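Local coordinates for Nsp15 (PDB 5YVD), which probably cleaves viral RNA at uridylates, as a hexameric endoribonuclease of the EndoU family encoded by MERS coronavirus, at residues Arg64-Phe69 with Tyr153-Gly158; Asp68-His73 with Ile190-Arg195. All blocks are in the same frame, centred on the assembly; numbering follows the deposited sequence.

Interaction 1 (Arg64-Phe69 with Tyr153-Gly158); sequences RSHPDF and YAYFNG
Tyr155 is gripped through both its backbone and its ring by the segment Arg64-Phe69. Its amide N donates to His66 O at 2.8 Å in a nearly straight bond (168° at the hydrogen), and His66 N returns a bond of 2.9 Å to Tyr155 O. This reciprocal pair is a single antiparallel bridge of the hydrogen-bonded kind, and the pairing does not continue beyond it. With CG anti to the backbone N (chi1 -171°), the Tyr155 ring is placed against the side chains of His66 and Phe69. Phe69 meets it edge to face, CE2 standing over the ring centre and 3.6 Å from Tyr155 CZ. His66 runs beside it in the same direction, its ring tilted 40° from that of Tyr155, and Tyr155 CB sits over one face of the imidazole, toward its rim. A bond from His66 ND1 to Pro67 O (2.8 Å) probably helps to fix the rotation of the imidazole, although Pro67 O lies somewhat out of the ring plane. At the phenol end, Tyr155 OH is bonded to Tyr88 N. Farther along, the Phe156 ring packs obliquely on the backbone of Arg64 and Ser65. Two waters extend the contact where direct bonds cease, one joining Arg64 O to Asn157 N, the other Asp68 N to Tyr153 O. In the next shell, Ser65 OG bonds to Pro170 O and Arg64 forms a salt bridge with Asp121, while Ala154 pairs with Ile161 of strand 159-162 and Asn157 reaches Thr278 of the second subunit. The contact thus adds an isolated beta bridge and an aromatic cluster to the hairpin 153-162, tying it to the loop before helix 69-74 within the Nsp15 middle domain.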
ATOM      1  N   ARG A  64       8.904 -30.015 -11.645  1.00 35.42           N
ATOM      2  CA  ARG A  64       8.737 -31.453 -11.861  1.00 37.93           C
ATOM      3  C   ARG A  64       7.271 -31.748 -11.760  1.00 35.23           C
ATOM      4  O   ARG A  64       6.535 -30.948 -11.210  1.00 37.33           O
ATOM      5  CB  ARG A  64       9.465 -32.243 -10.764  1.00 39.73           C
ATOM      6  CG  ARG A  64       9.199 -31.677  -9.379  1.00 42.30           C
ATOM      7  CD  ARG A  64       9.427 -32.638  -8.227  1.00 42.47           C
ATOM      8  NE  ARG A  64      10.827 -32.809  -7.892  1.00 40.86           N
ATOM      9  CZ  ARG A  64      11.301 -32.868  -6.650  1.00 41.51           C
ATOM     10  NH1 ARG A  64      10.508 -32.762  -5.584  1.00 39.37           N
ATOM     11  NH2 ARG A  64      12.597 -33.043  -6.472  1.00 42.54           N
ATOM     12  N   SER A  65       6.840 -32.891 -12.258  1.00 35.69           N
ATOM     13  CA  SER A  65       5.433 -33.271 -12.118  1.00 36.07           C
ATOM     14  C   SER A  65       5.137 -33.702 -10.690  1.00 37.29           C
ATOM     15  O   SER A  65       6.034 -34.083  -9.924  1.00 38.96           O
ATOM     16  CB  SER A  65       5.072 -34.404 -13.070  1.00 37.52           C
ATOM     17  OG  SER A  65       5.879 -35.552 -12.842  1.00 37.31           O
ATOM     18  N   HIS A  66       3.876 -33.631 -10.313  1.00 37.31           N
ATOM     19  CA  HIS A  66       3.480 -34.122  -9.004  1.00 38.20           C
ATOM     20  C   HIS A  66       1.994 -34.397  -9.004  1.00 38.20           C
ATOM     21  O   HIS A  66       1.282 -33.880  -9.870  1.00 42.60           O
ATOM     22  CB  HIS A  66       3.863 -33.132  -7.896  1.00 37.28           C
ATOM     23  CG  HIS A  66       3.303 -31.756  -8.067  1.00 38.75           C
ATOM     24  ND1 HIS A  66       2.067 -31.391  -7.585  1.00 39.30           N
ATOM     25  CD2 HIS A  66       3.829 -30.644  -8.637  1.00 43.55           C
ATOM     26  CE1 HIS A  66       1.844 -30.117  -7.866  1.00 43.54           C
ATOM     27  NE2 HIS A  66       2.900 -29.637  -8.502  1.00 45.54           N
ATOM     28  N   PRO A  67       1.519 -35.215  -8.052  1.00 36.13           N
ATOM     29  CA  PRO A  67       0.081 -35.424  -7.870  1.00 36.13           C
ATOM     30  C   PRO A  67      -0.640 -34.117  -7.702  1.00 37.35           C
ATOM     31  O   PRO A  67      -0.075 -33.171  -7.164  1.00 39.43           O
ATOM     32  CB  PRO A  67      -0.009 -36.242  -6.583  1.00 36.16           C
ATOM     33  CG  PRO A  67       1.296 -36.955  -6.490  1.00 36.84           C
ATOM     34  CD  PRO A  67       2.324 -36.090  -7.184  1.00 37.76           C
ATOM     35  N   ASP A  68      -1.877 -34.040  -8.176  1.00 40.24           N
ATOM     36  CA  ASP A  68      -2.584 -32.759  -8.164  1.00 42.43           C
ATOM     37  C   ASP A  68      -2.889 -32.354  -6.722  1.00 39.11           C
ATOM     38  O   ASP A  68      -3.096 -33.205  -5.853  1.00 40.86           O
ATOM     39  CB  ASP A  68      -3.855 -32.816  -9.033  1.00 45.97           C
ATOM     40  CG  ASP A  68      -4.488 -31.435  -9.252  1.00 49.31           C
ATOM     41  OD1 ASP A  68      -3.820 -30.409  -8.944  1.00 51.06           O
ATOM     42  OD2 ASP A  68      -5.651 -31.383  -9.729  1.00 46.47           O
ATOM     43  N   PHE A  69      -2.920 -31.059  -6.473  1.00 36.50           N
ATOM     44  CA  PHE A  69      -2.995 -30.550  -5.104  1.00 38.45           C
ATOM     45  C   PHE A  69      -4.099 -31.150  -4.257  1.00 37.78           C
ATOM     46  O   PHE A  69      -3.880 -31.426  -3.073  1.00 42.09           O
ATOM     47  CB  PHE A  69      -3.130 -29.026  -5.104  1.00 40.37           C
ATOM     48  CG  PHE A  69      -2.007 -28.337  -5.811  1.00 40.10           C
ATOM     49  CD1 PHE A  69      -0.775 -28.236  -5.221  1.00 37.62           C
ATOM     50  CD2 PHE A  69      -2.182 -27.831  -7.085  1.00 40.86           C
ATOM     51  CE1 PHE A  69       0.266 -27.634  -5.873  1.00 39.72           C
ATOM     52  CE2 PHE A  69      -1.137 -27.218  -7.743  1.00 42.94           C
ATOM     53  CZ  PHE A  69       0.090 -27.118  -7.134  1.00 40.60           C
ATOM     54  N   TYR A 153      -3.157 -39.129 -14.493  1.00 37.32           N
ATOM     55  CA  TYR A 153      -2.743 -37.779 -14.773  1.00 36.82           C
ATOM     56  C   TYR A 153      -2.020 -37.165 -13.579  1.00 41.24           C
ATOM     57  O   TYR A 153      -2.044 -37.696 -12.474  1.00 42.06           O
ATOM     58  CB  TYR A 153      -3.954 -36.949 -15.090  1.00 35.58           C
ATOM     59  CG  TYR A 153      -4.865 -36.763 -13.887  1.00 37.55           C
ATOM     60  CD1 TYR A 153      -5.946 -37.622 -13.676  1.00 36.54           C
ATOM     61  CD2 TYR A 153      -4.650 -35.726 -12.963  1.00 36.10           C
ATOM     62  CE1 TYR A 153      -6.785 -37.465 -12.585  1.00 37.75           C
ATOM     63  CE2 TYR A 153      -5.485 -35.559 -11.867  1.00 37.32           C
ATOM     64  CZ  TYR A 153      -6.556 -36.433 -11.675  1.00 39.40           C
ATOM     65  OH  TYR A 153      -7.422 -36.285 -10.588  1.00 39.15           O
ATOM     66  N   ALA A 154      -1.417 -36.007 -13.807  1.00 43.23           N
ATOM     67  CA  ALA A 154      -0.634 -35.308 -12.789  1.00 41.08           C
ATOM     68  C   ALA A 154      -0.482 -33.834 -13.186  1.00 40.23           C
ATOM     69  O   ALA A 154      -0.853 -33.427 -14.285  1.00 38.65           O
ATOM     70  CB  ALA A 154       0.737 -35.972 -12.638  1.00 40.05           C
ATOM     71  N   TYR A 155       0.074 -33.041 -12.289  1.00 38.39           N
ATOM     72  CA  TYR A 155       0.212 -31.624 -12.509  1.00 37.32           C
ATOM     73  C   TYR A 155       1.653 -31.346 -12.890  1.00 36.10           C
ATOM     74  O   TYR A 155       2.545 -31.911 -12.285  1.00 35.84           O
ATOM     75  CB  TYR A 155      -0.130 -30.927 -11.210  1.00 37.74           C
ATOM     76  CG  TYR A 155      -0.265 -29.428 -11.267  1.00 40.37           C
ATOM     77  CD1 TYR A 155       0.824 -28.587 -11.019  1.00 40.98           C
ATOM     78  CD2 TYR A 155      -1.495 -28.847 -11.512  1.00 41.14           C
ATOM     79  CE1 TYR A 155       0.671 -27.208 -11.020  1.00 42.88           C
ATOM     80  CE2 TYR A 155      -1.648 -27.474 -11.535  1.00 42.51           C
ATOM     81  CZ  TYR A 155      -0.576 -26.660 -11.287  1.00 41.94           C
ATOM     82  OH  TYR A 155      -0.790 -25.307 -11.315  1.00 45.59           O
ATOM     83  N   PHE A 156       1.883 -30.499 -13.892  1.00 36.28           N
ATOM     84  CA  PHE A 156       3.254 -30.087 -14.245  1.00 38.49           C
ATOM     85  C   PHE A 156       3.304 -28.651 -14.803  1.00 40.17           C
ATOM     86  O   PHE A 156       2.669 -28.357 -15.823  1.00 39.52           O
ATOM     87  CB  PHE A 156       3.876 -31.090 -15.239  1.00 38.67           C
ATOM     88  CG  PHE A 156       5.302 -30.776 -15.633  1.00 38.94           C
ATOM     89  CD1 PHE A 156       6.273 -30.504 -14.669  1.00 38.35           C
ATOM     90  CD2 PHE A 156       5.685 -30.789 -16.975  1.00 38.91           C
ATOM     91  CE1 PHE A 156       7.574 -30.230 -15.041  1.00 37.85           C
ATOM     92  CE2 PHE A 156       6.989 -30.517 -17.353  1.00 37.13           C
ATOM     93  CZ  PHE A 156       7.933 -30.239 -16.389  1.00 37.06           C
ATOM     94  N   ASN A 157       4.043 -27.764 -14.121  1.00 39.86           N
ATOM     95  CA  ASN A 157       4.187 -26.363 -14.534  1.00 40.11           C
ATOM     96  C   ASN A 157       2.843 -25.646 -14.870  1.00 40.53           C
ATOM     97  O   ASN A 157       2.777 -24.850 -15.802  1.00 44.21           O
ATOM     98  CB  ASN A 157       5.139 -26.258 -15.738  1.00 38.93           C
ATOM     99  CG  ASN A 157       6.554 -26.741 -15.436  1.00 39.93           C
ATOM    100  OD1 ASN A 157       6.987 -26.821 -14.280  1.00 44.06           O
ATOM    101  ND2 ASN A 157       7.292 -27.059 -16.491  1.00 39.50           N
ATOM    102  N   GLY A 158       1.785 -25.928 -14.123  1.00 38.05           N
ATOM    103  CA  GLY A 158       0.482 -25.340 -14.402  1.00 38.88           C
ATOM    104  C   GLY A 158      -0.496 -26.204 -15.193  1.00 40.94           C
ATOM    105  O   GLY A 158      -1.700 -25.951 -15.153  1.00 41.51           O
TER
HETATM  106  O   HOH W   1       5.119 -28.519 -11.324  1.00 26.55           O
HETATM  107  O   HOH W   2      -2.744 -36.697  -9.695  1.00 31.86           O

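Interaction 2 (Asp68-His73 with Ile190-Arg195); sequences DFKLLH and IYTQSR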
ATOM      1  N   ASP A  68      -1.877 -34.040  -8.176  1.00 40.24           N
ATOM      2  CA  ASP A  68      -2.584 -32.759  -8.164  1.00 42.43           C
ATOM      3  C   ASP A  68      -2.889 -32.354  -6.722  1.00 39.11           C
ATOM      4  O   ASP A  68      -3.096 -33.205  -5.853  1.00 40.86           O
ATOM      5  CB  ASP A  68      -3.855 -32.816  -9.033  1.00 45.97           C
ATOM      6  CG  ASP A  68      -4.488 -31.435  -9.252  1.00 49.31           C
ATOM      7  OD1 ASP A  68      -3.820 -30.409  -8.944  1.00 51.06           O
ATOM      8  OD2 ASP A  68      -5.651 -31.383  -9.729  1.00 46.47           O
ATOM      9  N   PHE A  69      -2.920 -31.059  -6.473  1.00 36.50           N
ATOM     10  CA  PHE A  69      -2.995 -30.550  -5.104  1.00 38.45           C
ATOM     11  C   PHE A  69      -4.099 -31.150  -4.257  1.00 37.78           C
ATOM     12  O   PHE A  69      -3.880 -31.426  -3.073  1.00 42.09           O
ATOM     13  CB  PHE A  69      -3.130 -29.026  -5.104  1.00 40.37           C
ATOM     14  CG  PHE A  69      -2.007 -28.337  -5.811  1.00 40.10           C
ATOM     15  CD1 PHE A  69      -0.775 -28.236  -5.221  1.00 37.62           C
ATOM     16  CD2 PHE A  69      -2.182 -27.831  -7.085  1.00 40.86           C
ATOM     17  CE1 PHE A  69       0.266 -27.634  -5.873  1.00 39.72           C
ATOM     18  CE2 PHE A  69      -1.137 -27.218  -7.743  1.00 42.94           C
ATOM     19  CZ  PHE A  69       0.090 -27.118  -7.134  1.00 40.60           C
ATOM     20  N   LYS A  70      -5.277 -31.340  -4.842  1.00 36.07           N
ATOM     21  CA  LYS A  70      -6.417 -31.861  -4.091  1.00 36.01           C
ATOM     22  C   LYS A  70      -6.123 -33.230  -3.474  1.00 37.79           C
ATOM     23  O   LYS A  70      -6.715 -33.591  -2.455  1.00 38.63           O
ATOM     24  CB  LYS A  70      -7.665 -31.951  -4.982  1.00 38.34           C
ATOM     25  CG  LYS A  70      -7.642 -33.125  -5.945  1.00 40.65           C
ATOM     26  CD  LYS A  70      -8.496 -32.959  -7.183  1.00 41.31           C
ATOM     27  CE  LYS A  70      -8.085 -33.999  -8.227  1.00 41.26           C
ATOM     28  NZ  LYS A  70      -8.952 -33.971  -9.435  1.00 42.20           N
ATOM     29  N   LEU A  71      -5.227 -34.008  -4.081  1.00 36.90           N
ATOM     30  CA  LEU A  71      -4.830 -35.261  -3.463  1.00 38.93           C
ATOM     31  C   LEU A  71      -3.967 -34.987  -2.221  1.00 41.95           C
ATOM     32  O   LEU A  71      -4.131 -35.606  -1.163  1.00 46.99           O
ATOM     33  CB  LEU A  71      -4.097 -36.149  -4.459  1.00 39.77           C
ATOM     34  CG  LEU A  71      -4.872 -36.593  -5.716  1.00 41.36           C
ATOM     35  CD1 LEU A  71      -4.104 -37.698  -6.426  1.00 41.93           C
ATOM     36  CD2 LEU A  71      -6.286 -37.065  -5.435  1.00 41.09           C
ATOM     37  N   LEU A  72      -3.063 -34.032  -2.332  1.00 42.53           N
ATOM     38  CA  LEU A  72      -2.223 -33.707  -1.204  1.00 44.41           C
ATOM     39  C   LEU A  72      -3.095 -33.229  -0.072  1.00 43.10           C
ATOM     40  O   LEU A  72      -2.987 -33.727   1.035  1.00 43.54           O
ATOM     41  CB  LEU A  72      -1.191 -32.657  -1.584  1.00 45.96           C
ATOM     42  CG  LEU A  72      -0.336 -33.004  -2.812  1.00 47.72           C
ATOM     43  CD1 LEU A  72       0.788 -31.980  -2.929  1.00 50.74           C
ATOM     44  CD2 LEU A  72       0.220 -34.428  -2.791  1.00 44.35           C
ATOM     45  N   HIS A  73      -3.995 -32.301  -0.373  1.00 43.69           N
ATOM     46  CA  HIS A  73      -4.959 -31.789   0.621  1.00 45.08           C
ATOM     47  C   HIS A  73      -5.818 -32.885   1.257  1.00 40.80           C
ATOM     48  O   HIS A  73      -6.048 -32.868   2.451  1.00 42.83           O
ATOM     49  CB  HIS A  73      -5.840 -30.716  -0.028  1.00 47.63           C
ATOM     50  CG  HIS A  73      -7.008 -30.286   0.802  1.00 49.78           C
ATOM     51  ND1 HIS A  73      -6.870 -29.663   2.022  1.00 52.54           N
ATOM     52  CD2 HIS A  73      -8.337 -30.350   0.562  1.00 52.48           C
ATOM     53  CE1 HIS A  73      -8.065 -29.378   2.506  1.00 54.56           C
ATOM     54  NE2 HIS A  73      -8.973 -29.782   1.638  1.00 55.09           N
ATOM     55  N   ILE A 190     -12.151 -44.083  -6.559  1.00 49.83           N
ATOM     56  CA  ILE A 190     -12.438 -43.498  -7.863  1.00 51.56           C
ATOM     57  C   ILE A 190     -11.638 -42.179  -7.895  1.00 51.81           C
ATOM     58  O   ILE A 190     -11.285 -41.652  -6.827  1.00 48.80           O
ATOM     59  CB  ILE A 190     -13.996 -43.362  -8.012  1.00 55.88           C
ATOM     60  CG1 ILE A 190     -14.551 -44.563  -8.782  1.00 58.46           C
ATOM     61  CG2 ILE A 190     -14.472 -42.075  -8.675  1.00 54.54           C
ATOM     62  CD1 ILE A 190     -13.987 -44.726 -10.176  1.00 57.93           C
ATOM     63  N   TYR A 191     -11.301 -41.661  -9.081  1.00 49.90           N
ATOM     64  CA  TYR A 191     -10.646 -40.333  -9.144  1.00 45.74           C
ATOM     65  C   TYR A 191     -11.375 -39.297  -9.994  1.00 45.64           C
ATOM     66  O   TYR A 191     -11.741 -39.568 -11.134  1.00 47.09           O
ATOM     67  CB  TYR A 191      -9.232 -40.464  -9.674  1.00 42.78           C
ATOM     68  CG  TYR A 191      -8.261 -41.023  -8.694  1.00 41.78           C
ATOM     69  CD1 TYR A 191      -7.783 -40.241  -7.635  1.00 44.28           C
ATOM     70  CD2 TYR A 191      -7.792 -42.325  -8.823  1.00 41.55           C
ATOM     71  CE1 TYR A 191      -6.867 -40.747  -6.724  1.00 43.87           C
ATOM     72  CE2 TYR A 191      -6.879 -42.849  -7.925  1.00 44.80           C
ATOM     73  CZ  TYR A 191      -6.412 -42.061  -6.874  1.00 47.13           C
ATOM     74  OH  TYR A 191      -5.491 -42.589  -5.981  1.00 49.56           O
ATOM     75  N   THR A 192     -11.552 -38.094  -9.447  1.00 44.55           N
ATOM     76  CA  THR A 192     -11.971 -36.940 -10.247  1.00 42.54           C
ATOM     77  C   THR A 192     -10.868 -36.683 -11.244  1.00 39.89           C
ATOM     78  O   THR A 192      -9.778 -37.198 -11.081  1.00 42.62           O
ATOM     79  CB  THR A 192     -12.184 -35.689  -9.381  1.00 44.07           C
ATOM     80  OG1 THR A 192     -11.021 -35.447  -8.581  1.00 43.54           O
ATOM     81  CG2 THR A 192     -13.389 -35.867  -8.475  1.00 42.05           C
ATOM     82  N   GLN A 193     -11.122 -35.902 -12.279  1.00 39.36           N
ATOM     83  CA  GLN A 193     -10.191 -35.877 -13.434  1.00 40.49           C
ATOM     84  C   GLN A 193      -9.528 -34.542 -13.715  1.00 37.68           C
ATOM     85  O   GLN A 193      -8.815 -34.421 -14.695  1.00 35.93           O
ATOM     86  CB  GLN A 193     -10.915 -36.335 -14.700  1.00 40.97           C
ATOM     87  CG  GLN A 193     -11.405 -37.756 -14.629  1.00 40.52           C
ATOM     88  CD  GLN A 193     -10.280 -38.741 -14.733  1.00 42.26           C
ATOM     89  OE1 GLN A 193      -9.344 -38.560 -15.499  1.00 43.73           O
ATOM     90  NE2 GLN A 193     -10.369 -39.801 -13.961  1.00 47.24           N
ATOM     91  N   SER A 194      -9.792 -33.541 -12.881  1.00 41.48           N
ATOM     92  CA  SER A 194      -9.074 -32.275 -12.948  1.00 45.52           C
ATOM     93  C   SER A 194      -9.216 -31.546 -14.303  1.00 47.75           C
ATOM     94  O   SER A 194      -8.298 -30.866 -14.735  1.00 50.86           O
ATOM     95  CB  SER A 194      -7.579 -32.516 -12.639  1.00 47.22           C
ATOM     96  OG  SER A 194      -7.383 -33.124 -11.360  1.00 50.07           O
ATOM     97  N   ARG A 195     -10.354 -31.678 -14.977  1.00 48.15           N
ATOM     98  CA  ARG A 195     -10.575 -30.955 -16.229  1.00 46.84           C
ATOM     99  C   ARG A 195     -11.280 -29.652 -15.928  1.00 50.18           C
ATOM    100  O   ARG A 195     -11.686 -29.395 -14.778  1.00 50.54           O
ATOM    101  CB  ARG A 195     -11.420 -31.786 -17.193  1.00 46.02           C
ATOM    102  CG  ARG A 195     -10.725 -33.048 -17.647  1.00 46.98           C
ATOM    103  CD  ARG A 195     -11.639 -33.954 -18.449  1.00 47.45           C
ATOM    104  NE  ARG A 195     -12.635 -34.592 -17.591  1.00 48.18           N
ATOM    105  CZ  ARG A 195     -13.371 -35.639 -17.940  1.00 44.91           C
ATOM    106  NH1 ARG A 195     -13.217 -36.196 -19.139  1.00 43.76           N
ATOM    107  NH2 ARG A 195     -14.263 -36.132 -17.078  1.00 42.45           N
TER
HETATM  108  O   HOH W   3     -11.290 -32.159 -10.492  1.00 31.03           O
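Lys70 leaves the first turn of helix 69-74 and reaches across to the segment Ile190-Arg195. Its CB points toward that segment, and beyond CG the chain is extended, running past Thr192 in the opposite direction. CD passes near Thr192 OG1, and CE lies 3.3 Å from Ser194 OG. At the tip, NZ donates to Ser194 OG at 2.6 Å; its bond to Thr192 OG1 (2.7 Å) is doubtful, since that oxygen is less surely placed. A water 3.1 Å from Lys70 NZ also accepts from it. With Tyr153 OH close by as well, NZ has four candidate acceptors for three N-H groups, which cannot all be full bonds at once. The contact joins two sequence families: helix 69-74 falls in the range of the Nsp15 middle domain, Thr192 and Ser194 in that of the EndoU endoribonuclease. Ser194 OG passes the polar chain on, donating to Asp68 OD2 at 2.9 Å on the anti side of the carboxylate, 16° out of its plane. The lysine charge and the carboxylate therefore share one hydroxyl, which probably favours their ionised forms. Beside this polar group, Leu71 crosses Tyr191 at about a right angle, CD2 meeting the ring edge 3.9 Å from CE1, while Tyr191 OH bonds to Val149 O.

How the interactions relate
Interactions 1 and 2 overlap at Asp68 and Phe69; their centres are about 10 Å apart. Asp68 takes part in both: OD1 lies near the Tyr155 ring, while OD2 accepts from the 190-195 segment. Tyr153 supplies a second connection, its OH 2.6 Å from Thr192 O and 3.0 Å from Lys70 NZ, both probable hydrogen bonds, while its ring carbon CE1 packs 3.9 Å from Gln193 CA. The strand 153-156 paired with the loop in interaction 1 therefore also borders interaction 2, so that loop, strand, helix 69-74 and the 190-195 segment meet in one place, consistent with a junction between the middle and endoribonuclease domains.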